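Local coordinates for protein geranylgeranyl pyrophosphate synthetase (Pyrococcus horikoshii, PDB 1WY0) that probably condenses isopentenyl diphosphate with allylic diphosphates to build the C20 chain of geranylgeranyl diphosphate, at residues L17-L25 with I69-L77; V49-A60 with P322-L333. All blocks are in the same frame, centred on the assembly; numbering follows the deposited sequence.

In the fold
Both contacts are largely buried, each centred about 17 Å from the centre of the chain, and they lie side by side: their centres are about 18 Å apart. Helix 49-57, one half of contact 2, packs directly on both helices of contact 1, with Leu-55 CD1 lying 3.4 Å from Ile-69 CD1 and Pro-51 set against Glu-76. Contact 1 joins the first helix of the chain to helix 69-90 at a steep angle, through branched aliphatic side chains with a polar group at one side. Contact 2 brings the last helix of the chain roughly antiparallel to helix 49-57, using leucines, a phenylalanine edge and small residues such as Ala-60 and Ala-326, with a bridging water.

Contact 1: L17-L25 with I69-L77; sequences LIDEKIFEL and IYPAVAIEL
Leu-17 makes the first, loose touch, its CB lying near Ile-69 CD1 where helix 3-25 starts across helix 69-90; the short axes come within 9.5 Å at an angle of 68°. The next residue, Ile-18, sends CD1 between Ile-69 CD1 (3.9 Å) and the methyl of Ala-72, while its CG2 branch runs antiparallel alongside that of Val-73, CG2 to CG2. Lys-21 works through its aliphatic stem. Its CB presses on Val-73 CG2, CG meets Ile-69 CG2 at 3.6 Å, and a bend at chi2 (-50°) carries the chain over one face of the Tyr-70 ring, so that CD lies 3.6 Å from Tyr-70 CZ. Ile-22 splits its work: CG1 rests on Val-73 CG1, and CD1, at the end of the longer branch, reaches Glu-76 CG. Glu-24 comes to the phenol from the ring's edge and in its plane, with OE2 2.7 Å from Tyr-70 OH and the carboxylate turned 72° from the ring. That carboxylate also forms salt bridges with Lys-21 NZ, at 3.6 Å from OE1, and with Arg-127 through OE2, which probably favours its charged form. Leu-25 closes the row, its CD1 meeting Val-73 CG1 tip to tip and touching Leu-77 CD1 at 3.7 Å. Beyond, helix 107-126 covers Leu-25 and Leu-77, and Arg-48 links Asp-19 to Glu-76 by salt bridges to both. Val-73 is thus a knob seated in a hole formed by Ile-18, Lys-21, Ile-22 and Leu-25, a single knob-into-hole fit within the packing of the first helix on helix 69-90 in the all-helical fold of the polyprenyl synthetases.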
loop_
_atom_site.group_PDB
_atom_site.type_symbol
_atom_site.label_atom_id
_atom_site.label_comp_id
_atom_site.label_asym_id
_atom_site.label_seq_id
_atom_site.Cartn_x
_atom_site.Cartn_y
_atom_site.Cartn_z
ATOM N N LEU A 17 16.879 -6.922 -18.015
ATOM C CA LEU A 17 15.614 -7.614 -18.231
ATOM C C LEU A 17 14.593 -7.133 -17.217
ATOM O O LEU A 17 13.446 -6.846 -17.548
ATOM C CB LEU A 17 15.797 -9.125 -18.057
ATOM C CG LEU A 17 17.040 -9.795 -18.650
ATOM C CD1 LEU A 17 17.296 -11.113 -17.924
ATOM C CD2 LEU A 17 16.848 -10.021 -20.147
ATOM N N ILE A 18 15.029 -7.062 -15.969
ATOM C CA ILE A 18 14.173 -6.632 -14.885
ATOM C C ILE A 18 13.705 -5.208 -15.103
ATOM O O ILE A 18 12.529 -4.908 -14.930
ATOM C CB ILE A 18 14.917 -6.756 -13.549
ATOM C CG1 ILE A 18 15.321 -8.217 -13.346
ATOM C CG2 ILE A 18 14.048 -6.242 -12.405
ATOM C CD1 ILE A 18 14.164 -9.174 -13.212
ATOM N N ASP A 19 14.616 -4.334 -15.511
ATOM C CA ASP A 19 14.249 -2.943 -15.723
ATOM C C ASP A 19 13.242 -2.698 -16.833
ATOM O O ASP A 19 12.403 -1.814 -16.712
ATOM C CB ASP A 19 15.497 -2.080 -15.938
ATOM C CG ASP A 19 16.164 -1.709 -14.629
ATOM O OD1 ASP A 19 15.429 -1.549 -13.633
ATOM O OD2 ASP A 19 17.402 -1.565 -14.588
ATOM N N GLU A 20 13.313 -3.467 -17.913
ATOM C CA GLU A 20 12.355 -3.281 -18.994
ATOM C C GLU A 20 10.956 -3.565 -18.441
ATOM O O GLU A 20 10.023 -2.797 -18.662
ATOM C CB GLU A 20 12.660 -4.235 -20.155
ATOM C CG GLU A 20 13.927 -3.892 -20.946
ATOM C CD GLU A 20 14.173 -4.854 -22.099
ATOM O OE1 GLU A 20 14.297 -4.379 -23.254
ATOM O OE2 GLU A 20 14.230 -6.084 -21.857
ATOM N N LYS A 21 10.819 -4.662 -17.704
ATOM C CA LYS A 21 9.529 -5.033 -17.131
ATOM C C LYS A 21 9.014 -4.008 -16.128
ATOM O O LYS A 21 7.823 -3.691 -16.110
ATOM C CB LYS A 21 9.615 -6.411 -16.469
ATOM C CG LYS A 21 9.827 -7.544 -17.457
ATOM C CD LYS A 21 8.827 -7.472 -18.599
ATOM C CE LYS A 21 9.151 -8.479 -19.702
ATOM N NZ LYS A 21 8.215 -8.333 -20.856
ATOM N N ILE A 22 9.913 -3.488 -15.302
ATOM C CA ILE A 22 9.532 -2.495 -14.316
ATOM C C ILE A 22 8.921 -1.273 -14.977
ATOM O O ILE A 22 7.826 -0.842 -14.621
ATOM C CB ILE A 22 10.747 -2.033 -13.472
ATOM C CG1 ILE A 22 11.078 -3.094 -12.420
ATOM C CG2 ILE A 22 10.450 -0.686 -12.814
ATOM C CD1 ILE A 22 12.278 -2.765 -11.578
ATOM N N PHE A 23 9.623 -0.720 -15.956
ATOM C CA PHE A 23 9.138 0.476 -16.617
ATOM C C PHE A 23 8.007 0.296 -17.615
ATOM O O PHE A 23 7.512 1.271 -18.170
ATOM C CB PHE A 23 10.317 1.224 -17.234
ATOM C CG PHE A 23 11.224 1.832 -16.199
ATOM C CD1 PHE A 23 10.741 2.804 -15.327
ATOM C CD2 PHE A 23 12.533 1.393 -16.051
ATOM C CE1 PHE A 23 11.541 3.324 -14.323
ATOM C CE2 PHE A 23 13.345 1.907 -15.046
ATOM C CZ PHE A 23 12.846 2.875 -14.180
ATOM N N GLU A 24 7.587 -0.940 -17.849
ATOM C CA GLU A 24 6.463 -1.136 -18.745
ATOM C C GLU A 24 5.239 -1.177 -17.837
ATOM O O GLU A 24 4.113 -0.946 -18.277
ATOM C CB GLU A 24 6.601 -2.424 -19.563
ATOM C CG GLU A 24 6.159 -3.704 -18.891
ATOM C CD GLU A 24 6.163 -4.868 -19.868
ATOM O OE1 GLU A 24 7.122 -4.958 -20.667
ATOM O OE2 GLU A 24 5.216 -5.688 -19.836
ATOM N N LEU A 25 5.484 -1.462 -16.557
ATOM C CA LEU A 25 4.433 -1.491 -15.545
ATOM C C LEU A 25 4.202 -0.058 -15.059
ATOM O O LEU A 25 3.066 0.348 -14.830
ATOM C CB LEU A 25 4.831 -2.382 -14.365
ATOM C CG LEU A 25 4.616 -3.895 -14.483
ATOM C CD1 LEU A 25 5.196 -4.574 -13.268
ATOM C CD2 LEU A 25 3.129 -4.214 -14.597
ATOM N N ILE A 69 10.793 -13.694 -13.924
ATOM C CA ILE A 69 11.058 -12.270 -14.161
ATOM C C ILE A 69 10.000 -11.364 -13.516
ATOM O O ILE A 69 10.281 -10.436 -12.765
ATOM C CB ILE A 69 11.096 -12.025 -15.673
ATOM C CG1 ILE A 69 12.329 -12.687 -16.296
ATOM C CG2 ILE A 69 11.209 -10.513 -15.944
ATOM C CD1 ILE A 69 13.637 -12.136 -15.715
ATOM N N TYR A 70 8.716 -11.584 -13.785
ATOM C CA TYR A 70 7.692 -10.737 -13.180
ATOM C C TYR A 70 7.627 -10.883 -11.661
ATOM O O TYR A 70 7.350 -9.916 -10.953
ATOM C CB TYR A 70 6.323 -11.000 -13.802
ATOM C CG TYR A 70 6.090 -10.203 -15.061
ATOM C CD1 TYR A 70 6.328 -10.754 -16.318
ATOM C CD2 TYR A 70 5.627 -8.889 -14.996
ATOM C CE1 TYR A 70 6.106 -10.020 -17.475
ATOM C CE2 TYR A 70 5.404 -8.147 -16.146
ATOM C CZ TYR A 70 5.642 -8.719 -17.387
ATOM O OH TYR A 70 5.406 -7.986 -18.530
ATOM N N PRO A 71 7.850 -12.097 -11.139
ATOM C CA PRO A 71 7.808 -12.261 -9.683
ATOM C C PRO A 71 8.987 -11.533 -9.040
ATOM O O PRO A 71 8.901 -11.078 -7.900
ATOM C CB PRO A 71 7.897 -13.774 -9.510
ATOM C CG PRO A 71 7.134 -14.262 -10.684
ATOM C CD PRO A 71 7.666 -13.400 -11.805
ATOM N N ALA A 72 10.093 -11.439 -9.776
ATOM C CA ALA A 72 11.280 -10.746 -9.288
ATOM C C ALA A 72 10.975 -9.253 -9.355
ATOM O O ALA A 72 11.384 -8.485 -8.489
ATOM C CB ALA A 72 12.480 -11.067 -10.158
ATOM N N VAL A 73 10.255 -8.852 -10.394
ATOM C CA VAL A 73 9.881 -7.458 -10.555
ATOM C C VAL A 73 8.980 -7.042 -9.396
ATOM O O VAL A 73 9.115 -5.950 -8.857
ATOM C CB VAL A 73 9.151 -7.233 -11.898
ATOM C CG1 VAL A 73 8.507 -5.847 -11.932
ATOM C CG2 VAL A 73 10.142 -7.368 -13.049
ATOM N N ALA A 74 8.072 -7.934 -9.015
ATOM C CA ALA A 74 7.140 -7.688 -7.923
ATOM C C ALA A 74 7.921 -7.304 -6.678
ATOM O O ALA A 74 7.645 -6.299 -6.014
ATOM C CB ALA A 74 6.317 -8.945 -7.656
ATOM N N ILE A 75 8.910 -8.121 -6.370
ATOM C CA ILE A 75 9.740 -7.886 -5.211
ATOM C C ILE A 75 10.497 -6.560 -5.273
ATOM O O ILE A 75 10.630 -5.881 -4.255
ATOM C CB ILE A 75 10.708 -9.066 -5.004
ATOM C CG1 ILE A 75 9.897 -10.289 -4.555
ATOM C CG2 ILE A 75 11.787 -8.705 -3.979
ATOM C CD1 ILE A 75 10.734 -11.434 -3.990
ATOM N N GLU A 76 10.984 -6.171 -6.448
ATOM C CA GLU A 76 11.709 -4.901 -6.538
ATOM C C GLU A 76 10.737 -3.741 -6.400
ATOM O O GLU A 76 11.099 -2.680 -5.906
ATOM C CB GLU A 76 12.469 -4.777 -7.860
ATOM C CG GLU A 76 13.305 -3.491 -7.997
ATOM C CD GLU A 76 14.420 -3.354 -6.956
ATOM O OE1 GLU A 76 14.574 -4.240 -6.096
ATOM O OE2 GLU A 76 15.158 -2.338 -6.994
ATOM N N LEU A 77 9.508 -3.936 -6.852
ATOM C CA LEU A 77 8.491 -2.897 -6.741
ATOM C C LEU A 77 8.114 -2.747 -5.266
ATOM O O LEU A 77 7.927 -1.641 -4.768
ATOM C CB LEU A 77 7.256 -3.263 -7.577
ATOM C CG LEU A 77 7.501 -3.132 -9.082
ATOM C CD1 LEU A 77 6.253 -3.535 -9.879
ATOM C CD2 LEU A 77 7.901 -1.686 -9.387
#

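Contact 2: V49-A60 with P322-L333; sequences VRPFVVLTSTEA and PKSKARMDLELL
Helices 49-57 and 325-333 run roughly antiparallel, their short axes 9.6 Å apart at 150°, and the backbones draw together toward the end of the first segment: CA of Val-53 is 7.3 Å from CA of Leu-330, but CA of Ala-60 only 5.3 Å from CA of Ala-326. At the wider end Leu-333 fills the gap, its CD2 set against Val-49 CG1, Val-53 CG2 and the edge of the Phe-52 ring. Asp-329 CB meets the same edge at CZ, while its carboxylate is held by a salt bridge to Arg-10 of helix 3-25. In the middle Thr-56 and Leu-330 meet end-on through methyls CG2 and CD2, 3.5 Å apart. Thr-56 CG2 stands anti to its own N, which sends the methyl across and turns the hydroxyl back to donate to Phe-52 O at 2.6 Å, from 36° above the carbonyl plane. Ser-57 OG likewise donates to Val-53 O, and Trp-206 covers both Val-53 and Leu-330. At the narrow end the Ala-326 methyl lies alongside the extended chain of Glu-59, 3.5 Å from CG. A water donates to Glu-59 OE1 and accepts a weak bond from Ala-326 N, in the first turn of a helix N-capped by Ser-324, whose OG takes an almost straight bond (174°) from Arg-327 N. Thr-56 and Ser-57 therefore spend their hydroxyl protons on Phe-52 O and Val-53 O of their own helix, and Thr-56 turns its methyl to Leu-330; direct cohesion here is mainly apolar, and one water links Glu-59 to Ala-326 N, weakly on the latter side.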
loop_
_atom_site.group_PDB
_atom_site.type_symbol
_atom_site.label_atom_id
_atom_site.label_comp_id
_atom_site.label_asym_id
_atom_site.label_seq_id
_atom_site.Cartn_x
_atom_site.Cartn_y
_atom_site.Cartn_z
ATOM N N VAL A 49 19.517 -5.967 -6.522
ATOM C CA VAL A 49 20.056 -7.136 -5.840
ATOM C C VAL A 49 18.976 -8.152 -5.483
ATOM O O VAL A 49 19.188 -9.357 -5.610
ATOM C CB VAL A 49 20.795 -6.734 -4.550
ATOM C CG1 VAL A 49 21.110 -7.966 -3.722
ATOM C CG2 VAL A 49 22.082 -6.002 -4.902
ATOM N N ARG A 50 17.823 -7.672 -5.023
ATOM C CA ARG A 50 16.737 -8.570 -4.653
ATOM C C ARG A 50 16.253 -9.371 -5.851
ATOM O O ARG A 50 16.150 -10.590 -5.779
ATOM C CB ARG A 50 15.594 -7.777 -4.013
ATOM C CG ARG A 50 15.973 -7.300 -2.624
ATOM C CD ARG A 50 14.958 -6.372 -1.980
ATOM N NE ARG A 50 15.493 -5.868 -0.719
ATOM C CZ ARG A 50 16.531 -5.042 -0.622
ATOM N NH1 ARG A 50 17.146 -4.606 -1.711
ATOM N NH2 ARG A 50 16.973 -4.675 0.570
ATOM N N PRO A 51 15.948 -8.699 -6.971
ATOM C CA PRO A 51 15.488 -9.429 -8.154
ATOM C C PRO A 51 16.570 -10.416 -8.604
ATOM O O PRO A 51 16.273 -11.530 -9.032
ATOM C CB PRO A 51 15.261 -8.320 -9.178
ATOM C CG PRO A 51 14.921 -7.137 -8.339
ATOM C CD PRO A 51 15.902 -7.245 -7.202
ATOM N N PHE A 52 17.828 -9.997 -8.503
ATOM C CA PHE A 52 18.949 -10.852 -8.881
ATOM C C PHE A 52 18.915 -12.138 -8.068
ATOM O O PHE A 52 19.186 -13.217 -8.584
ATOM C CB PHE A 52 20.287 -10.141 -8.638
ATOM C CG PHE A 52 21.489 -10.940 -9.082
ATOM C CD1 PHE A 52 21.757 -11.132 -10.432
ATOM C CD2 PHE A 52 22.344 -11.512 -8.147
ATOM C CE1 PHE A 52 22.859 -11.878 -10.844
ATOM C CE2 PHE A 52 23.450 -12.262 -8.547
ATOM C CZ PHE A 52 23.707 -12.444 -9.901
ATOM N N VAL A 53 18.579 -12.024 -6.792
ATOM C CA VAL A 53 18.518 -13.194 -5.937
ATOM C C VAL A 53 17.395 -14.100 -6.406
ATOM O O VAL A 53 17.492 -15.326 -6.318
ATOM C CB VAL A 53 18.307 -12.782 -4.473
ATOM C CG1 VAL A 53 18.031 -14.004 -3.600
ATOM C CG2 VAL A 53 19.543 -12.060 -3.984
ATOM N N VAL A 54 16.333 -13.497 -6.924
ATOM C CA VAL A 54 15.206 -14.268 -7.414
ATOM C C VAL A 54 15.640 -15.138 -8.598
ATOM O O VAL A 54 15.631 -16.366 -8.514
ATOM C CB VAL A 54 14.046 -13.349 -7.873
ATOM C CG1 VAL A 54 12.908 -14.190 -8.413
ATOM C CG2 VAL A 54 13.558 -12.490 -6.703
ATOM N N LEU A 55 16.014 -14.487 -9.697
ATOM C CA LEU A 55 16.440 -15.183 -10.908
ATOM C C LEU A 55 17.619 -16.119 -10.659
ATOM O O LEU A 55 17.673 -17.207 -11.218
ATOM C CB LEU A 55 16.803 -14.172 -12.003
ATOM C CG LEU A 55 15.705 -13.157 -12.334
ATOM C CD1 LEU A 55 16.171 -12.227 -13.443
ATOM C CD2 LEU A 55 14.441 -13.887 -12.743
ATOM N N THR A 56 18.561 -15.697 -9.825
ATOM C CA THR A 56 19.719 -16.530 -9.529
ATOM C C THR A 56 19.315 -17.738 -8.695
ATOM O O THR A 56 19.905 -18.811 -8.828
ATOM C CB THR A 56 20.813 -15.749 -8.768
ATOM O OG1 THR A 56 21.216 -14.613 -9.541
ATOM C CG2 THR A 56 22.029 -16.631 -8.534
ATOM N N SER A 57 18.312 -17.570 -7.840
ATOM C CA SER A 57 17.847 -18.666 -6.999
ATOM C C SER A 57 17.103 -19.712 -7.807
ATOM O O SER A 57 17.154 -20.902 -7.490
ATOM C CB SER A 57 16.942 -18.147 -5.883
ATOM O OG SER A 57 17.709 -17.592 -4.830
ATOM N N THR A 58 16.413 -19.270 -8.851
ATOM C CA THR A 58 15.705 -20.213 -9.709
ATOM C C THR A 58 16.674 -21.039 -10.561
ATOM O O THR A 58 16.317 -22.037 -11.174
ATOM C CB THR A 58 14.759 -19.422 -10.614
ATOM O OG1 THR A 58 13.816 -18.716 -9.801
ATOM C CG2 THR A 58 13.996 -20.373 -11.540
ATOM N N GLU A 59 17.933 -20.565 -10.619
ATOM C CA GLU A 59 18.938 -21.283 -11.398
ATOM C C GLU A 59 19.729 -22.261 -10.529
ATOM O O GLU A 59 20.333 -23.216 -11.001
ATOM C CB GLU A 59 19.884 -20.253 -12.022
ATOM C CG GLU A 59 20.954 -20.904 -12.901
ATOM C CD GLU A 59 21.807 -19.828 -13.537
ATOM O OE1 GLU A 59 22.815 -20.162 -14.145
ATOM O OE2 GLU A 59 21.451 -18.658 -13.422
ATOM N N ALA A 60 19.747 -21.973 -9.217
ATOM C CA ALA A 60 20.483 -22.836 -8.305
ATOM C C ALA A 60 19.687 -24.095 -7.968
ATOM O O ALA A 60 20.136 -24.980 -7.253
ATOM C CB ALA A 60 20.761 -22.048 -7.027
ATOM N N PRO A 322 23.298 -28.171 -5.649
ATOM C CA PRO A 322 24.370 -28.627 -6.521
ATOM C C PRO A 322 25.341 -27.488 -6.838
ATOM O O PRO A 322 25.064 -26.315 -6.627
ATOM C CB PRO A 322 23.753 -29.152 -7.813
ATOM C CG PRO A 322 22.265 -29.364 -7.574
ATOM C CD PRO A 322 22.010 -28.516 -6.241
ATOM N N LYS A 323 26.536 -27.880 -7.319
ATOM C CA LYS A 323 27.475 -26.870 -7.767
ATOM C C LYS A 323 27.090 -26.314 -9.136
ATOM O O LYS A 323 26.904 -27.021 -10.118
ATOM C CB LYS A 323 28.888 -27.461 -7.803
ATOM C CG LYS A 323 29.952 -26.395 -8.067
ATOM C CD LYS A 323 30.218 -26.215 -9.562
ATOM C CE LYS A 323 31.384 -25.262 -9.842
ATOM N NZ LYS A 323 31.425 -24.943 -11.267
ATOM N N SER A 324 26.898 -24.994 -9.135
ATOM C CA SER A 324 26.683 -24.254 -10.366
ATOM C C SER A 324 27.261 -22.855 -10.186
ATOM O O SER A 324 27.705 -22.488 -9.111
ATOM C CB SER A 324 25.172 -24.155 -10.594
ATOM O OG SER A 324 24.553 -23.587 -9.435
ATOM N N LYS A 325 27.296 -22.073 -11.276
ATOM C CA LYS A 325 27.794 -20.708 -11.115
ATOM C C LYS A 325 26.727 -19.827 -10.463
ATOM O O LYS A 325 26.974 -18.722 -9.998
ATOM C CB LYS A 325 28.174 -20.147 -12.483
ATOM C CG LYS A 325 29.389 -20.854 -13.089
ATOM C CD LYS A 325 30.656 -20.001 -13.030
ATOM C CE LYS A 325 31.775 -20.545 -13.920
ATOM N NZ LYS A 325 32.982 -19.756 -13.698
ATOM N N ALA A 326 25.486 -20.349 -10.475
ATOM C CA ALA A 326 24.409 -19.635 -9.811
ATOM C C ALA A 326 24.579 -19.684 -8.294
ATOM O O ALA A 326 24.725 -18.666 -7.630
ATOM C CB ALA A 326 23.087 -20.300 -10.202
ATOM N N ARG A 327 24.764 -20.892 -7.771
ATOM C CA ARG A 327 25.136 -21.031 -6.373
ATOM C C ARG A 327 26.395 -20.230 -6.095
ATOM O O ARG A 327 26.564 -19.674 -5.011
ATOM C CB ARG A 327 25.378 -22.494 -6.002
ATOM C CG ARG A 327 25.695 -22.656 -4.527
ATOM C CD ARG A 327 26.926 -23.509 -4.269
ATOM N NE ARG A 327 26.581 -24.912 -4.081
ATOM C CZ ARG A 327 27.415 -25.830 -3.605
ATOM N NH1 ARG A 327 28.654 -25.495 -3.267
ATOM N NH2 ARG A 327 27.005 -27.083 -3.459
ATOM N N MET A 328 27.277 -20.176 -7.086
ATOM C CA MET A 328 28.524 -19.437 -6.956
ATOM C C MET A 328 28.241 -17.961 -6.672
ATOM O O MET A 328 28.736 -17.394 -5.694
ATOM C CB MET A 328 29.349 -19.581 -8.240
ATOM C CG MET A 328 30.682 -18.860 -8.207
ATOM S SD MET A 328 31.637 -19.324 -6.757
ATOM C CE MET A 328 32.599 -20.721 -7.410
ATOM N N ASP A 329 27.435 -17.342 -7.526
ATOM C CA ASP A 329 27.104 -15.936 -7.349
ATOM C C ASP A 329 26.430 -15.670 -6.004
ATOM O O ASP A 329 26.718 -14.669 -5.349
ATOM C CB ASP A 329 26.215 -15.452 -8.494
ATOM C CG ASP A 329 26.920 -15.501 -9.838
ATOM O OD1 ASP A 329 28.120 -15.152 -9.901
ATOM O OD2 ASP A 329 26.274 -15.876 -10.836
ATOM N N LEU A 330 25.540 -16.566 -5.589
ATOM C CA LEU A 330 24.851 -16.407 -4.316
ATOM C C LEU A 330 25.834 -16.485 -3.162
ATOM O O LEU A 330 25.605 -15.905 -2.103
ATOM C CB LEU A 330 23.770 -17.478 -4.140
ATOM C CG LEU A 330 22.555 -17.443 -5.075
ATOM C CD1 LEU A 330 21.561 -18.513 -4.645
ATOM C CD2 LEU A 330 21.898 -16.067 -5.035
ATOM N N GLU A 331 26.927 -17.214 -3.356
ATOM C CA GLU A 331 27.928 -17.324 -2.305
ATOM C C GLU A 331 28.817 -16.095 -2.339
ATOM O O GLU A 331 29.194 -15.558 -1.298
ATOM C CB GLU A 331 28.779 -18.579 -2.483
ATOM C CG GLU A 331 28.170 -19.828 -1.870
ATOM C CD GLU A 331 29.103 -21.026 -1.939
ATOM O OE1 GLU A 331 30.027 -21.014 -2.783
ATOM O OE2 GLU A 331 28.904 -21.976 -1.152
ATOM N N LEU A 332 29.155 -15.651 -3.541
ATOM C CA LEU A 332 29.992 -14.472 -3.682
ATOM C C LEU A 332 29.271 -13.234 -3.144
ATOM O O LEU A 332 29.845 -12.463 -2.376
ATOM C CB LEU A 332 30.384 -14.263 -5.148
ATOM C CG LEU A 332 31.482 -15.186 -5.692
ATOM C CD1 LEU A 332 31.866 -14.775 -7.114
ATOM C CD2 LEU A 332 32.700 -15.099 -4.784
ATOM N N LEU A 333 28.016 -13.056 -3.544
ATOM C CA LEU A 333 27.220 -11.915 -3.099
ATOM C C LEU A 333 27.197 -11.854 -1.579
ATOM O O LEU A 333 27.521 -10.823 -0.981
ATOM C CB LEU A 333 25.794 -12.034 -3.636
ATOM C CG LEU A 333 24.797 -10.924 -3.309
ATOM C CD1 LEU A 333 25.242 -9.595 -3.917
ATOM C CD2 LEU A 333 23.440 -11.327 -3.858
HETATM O O HOH W 1 24.982 -21.109 -12.873
#